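Local coordinates for protein uncharacterized N-acetyltransferase D2E76_00625 (Mycobacteroides abscessus, PDB 6YCA) that probably transfers acetyl groups from acetyl coenzyme A to amines as an Eis-family GCN5-related N-acetyltransferase, yet is unable to modify aminoglycosides, at residues A[157-162]-A[297-302]. Residues are numbered along the deposited sequence; the frame is centred on the assembly and turned at random.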
# COMPACT_ATOMS: atom_id res chain seq x y z
N TYR A 157 20.94 -5.20 -1.14
CA TYR A 157 20.59 -6.23 -0.17
C TYR A 157 19.87 -5.62 1.03
O TYR A 157 20.24 -4.55 1.51
CB TYR A 157 21.85 -6.94 0.31
CG TYR A 157 22.63 -7.58 -0.82
CD1 TYR A 157 23.55 -6.84 -1.55
CD2 TYR A 157 22.45 -8.91 -1.15
CE1 TYR A 157 24.27 -7.41 -2.58
CE2 TYR A 157 23.16 -9.49 -2.18
CZ TYR A 157 24.07 -8.74 -2.89
OH TYR A 157 24.79 -9.30 -3.91
N ARG A 158 18.84 -6.32 1.50
CA ARG A 158 18.19 -6.04 2.77
C ARG A 158 18.43 -7.23 3.69
O ARG A 158 18.04 -8.35 3.37
CB ARG A 158 16.69 -5.83 2.64
CG ARG A 158 16.20 -4.49 2.13
CD ARG A 158 14.67 -4.53 2.19
NE ARG A 158 14.20 -4.76 3.56
CZ ARG A 158 12.97 -5.16 3.88
NH1 ARG A 158 12.07 -5.40 2.93
NH2 ARG A 158 12.64 -5.34 5.16
N ILE A 159 19.09 -6.97 4.82
CA ILE A 159 19.41 -8.00 5.80
C ILE A 159 18.51 -7.78 7.01
O ILE A 159 18.46 -6.68 7.56
CB ILE A 159 20.89 -7.92 6.22
CG1 ILE A 159 21.80 -8.08 4.99
CG2 ILE A 159 21.19 -8.98 7.26
CD1 ILE A 159 23.27 -7.97 5.31
N GLN A 160 17.80 -8.83 7.41
CA GLN A 160 17.03 -8.79 8.66
C GLN A 160 17.99 -9.21 9.77
O GLN A 160 18.30 -10.39 9.94
CB GLN A 160 15.80 -9.69 8.58
CG GLN A 160 14.58 -9.11 9.28
CD GLN A 160 13.55 -10.17 9.65
OE1 GLN A 160 13.19 -10.31 10.83
NE2 GLN A 160 13.06 -10.91 8.66
N ARG A 161 18.49 -8.22 10.52
CA ARG A 161 19.63 -8.45 11.41
C ARG A 161 19.36 -9.52 12.46
O ARG A 161 20.28 -10.24 12.85
CB ARG A 161 20.06 -7.14 12.09
CG ARG A 161 21.38 -7.24 12.83
CD ARG A 161 21.66 -5.97 13.61
NE ARG A 161 20.74 -5.80 14.72
CZ ARG A 161 20.91 -6.32 15.93
NH1 ARG A 161 21.99 -7.05 16.20
NH2 ARG A 161 20.01 -6.11 16.88
N ARG A 162 18.12 -9.62 12.95
CA ARG A 162 17.81 -10.62 13.97
C ARG A 162 18.04 -12.04 13.46
O ARG A 162 18.38 -12.93 14.24
CB ARG A 162 16.38 -10.45 14.49
CG ARG A 162 15.29 -10.70 13.46
CD ARG A 162 13.90 -10.61 14.09
NE ARG A 162 13.58 -9.23 14.44
CZ ARG A 162 13.67 -8.72 15.67
NH1 ARG A 162 13.37 -7.45 15.88
NH2 ARG A 162 14.06 -9.49 16.69
N ARG A 297 18.47 -16.78 3.93
CA ARG A 297 17.28 -16.02 3.59
C ARG A 297 17.10 -14.77 4.44
O ARG A 297 16.16 -13.99 4.18
CB ARG A 297 16.04 -16.91 3.63
CG ARG A 297 16.04 -17.95 2.54
CD ARG A 297 14.87 -18.88 2.64
NE ARG A 297 14.98 -19.98 1.70
CZ ARG A 297 14.20 -21.05 1.70
NH1 ARG A 297 13.24 -21.17 2.62
NH2 ARG A 297 14.38 -22.01 0.80
N ALA A 298 17.95 -14.55 5.44
CA ALA A 298 18.00 -13.26 6.11
C ALA A 298 18.54 -12.17 5.20
O ALA A 298 18.36 -10.99 5.50
CB ALA A 298 18.88 -13.36 7.36
N VAL A 299 19.17 -12.53 4.10
CA VAL A 299 19.73 -11.58 3.15
C VAL A 299 18.88 -11.66 1.89
O VAL A 299 18.83 -12.70 1.22
CB VAL A 299 21.20 -11.90 2.84
CG1 VAL A 299 21.78 -10.86 1.89
CG2 VAL A 299 22.01 -11.96 4.13
N ALA A 300 18.19 -10.57 1.57
CA ALA A 300 17.30 -10.52 0.42
C ALA A 300 17.82 -9.51 -0.58
O ALA A 300 18.27 -8.42 -0.20
CB ALA A 300 15.88 -10.12 0.84
N VAL A 301 17.76 -9.87 -1.86
CA VAL A 301 18.13 -8.96 -2.93
C VAL A 301 16.93 -8.06 -3.20
O VAL A 301 15.88 -8.53 -3.66
CB VAL A 301 18.56 -9.72 -4.19
CG1 VAL A 301 18.77 -8.76 -5.35
CG2 VAL A 301 19.84 -10.51 -3.91
N ALA A 302 17.06 -6.78 -2.87
CA ALA A 302 15.98 -5.82 -3.07
C ALA A 302 15.99 -5.19 -4.46
O ALA A 302 15.09 -4.40 -4.76
CB ALA A 302 16.03 -4.73 -1.99
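R158 and A300 face each other as a hydrogen-bonded antiparallel pair, the centre of the backbone pairing between strands 157-160 and 299-302. R158 N gives its hydrogen to A300 O at 2.8 Å, nearly straight, and A300 N returns one to R158 O at 2.9 Å. A third bond runs from Q160 N to A298 O, also 2.9 Å, so the pairing reaches back to the residue just ahead of the second strand. Two of these acceptors take a second, softer contact from an alpha C-H: A300 O from Y157 CA and A298 O from I159 CA.

Apolar contacts gather on the face that carries Y157, I159, V299 and V301, where Y157 stands across from V301 and I159 from V299 in non-hydrogen-bonded pairs. With CG set beside its own backbone N (chi1 -58°), the Y157 ring stands out from the sheet, tilted toward the partner strand. Its CD2 meets V299 CG1 at 3.7 Å, and its CE2 lies 3.9 Å from V301 CG2; Y157 crosses V299 at a slant but runs alongside V301. I159 runs alongside V299, its CG1 4.0 Å from V299 CG2. The ring's hydroxyl bonds beyond the pair, to P284 O.

The face that carries R158 and A300 is more exposed. There the CG of R158 touches A302 CB at 4.1 Å, and the R158 chain, bent at chi3 (60°), ends pointing away from the partner strand.

Strand 277-284 pairs with the opposite edge of 149-160 through Y157 and I159. Just before A298, R297 makes a salt bridge to D306 of a neighbouring subunit, setting this end of the pairing beside a subunit interface. In this plain antiparallel pairing, strand 299-312 is inserted between 132-135 and 149-160, consistent with the tandem GNAT architecture of Eis proteins.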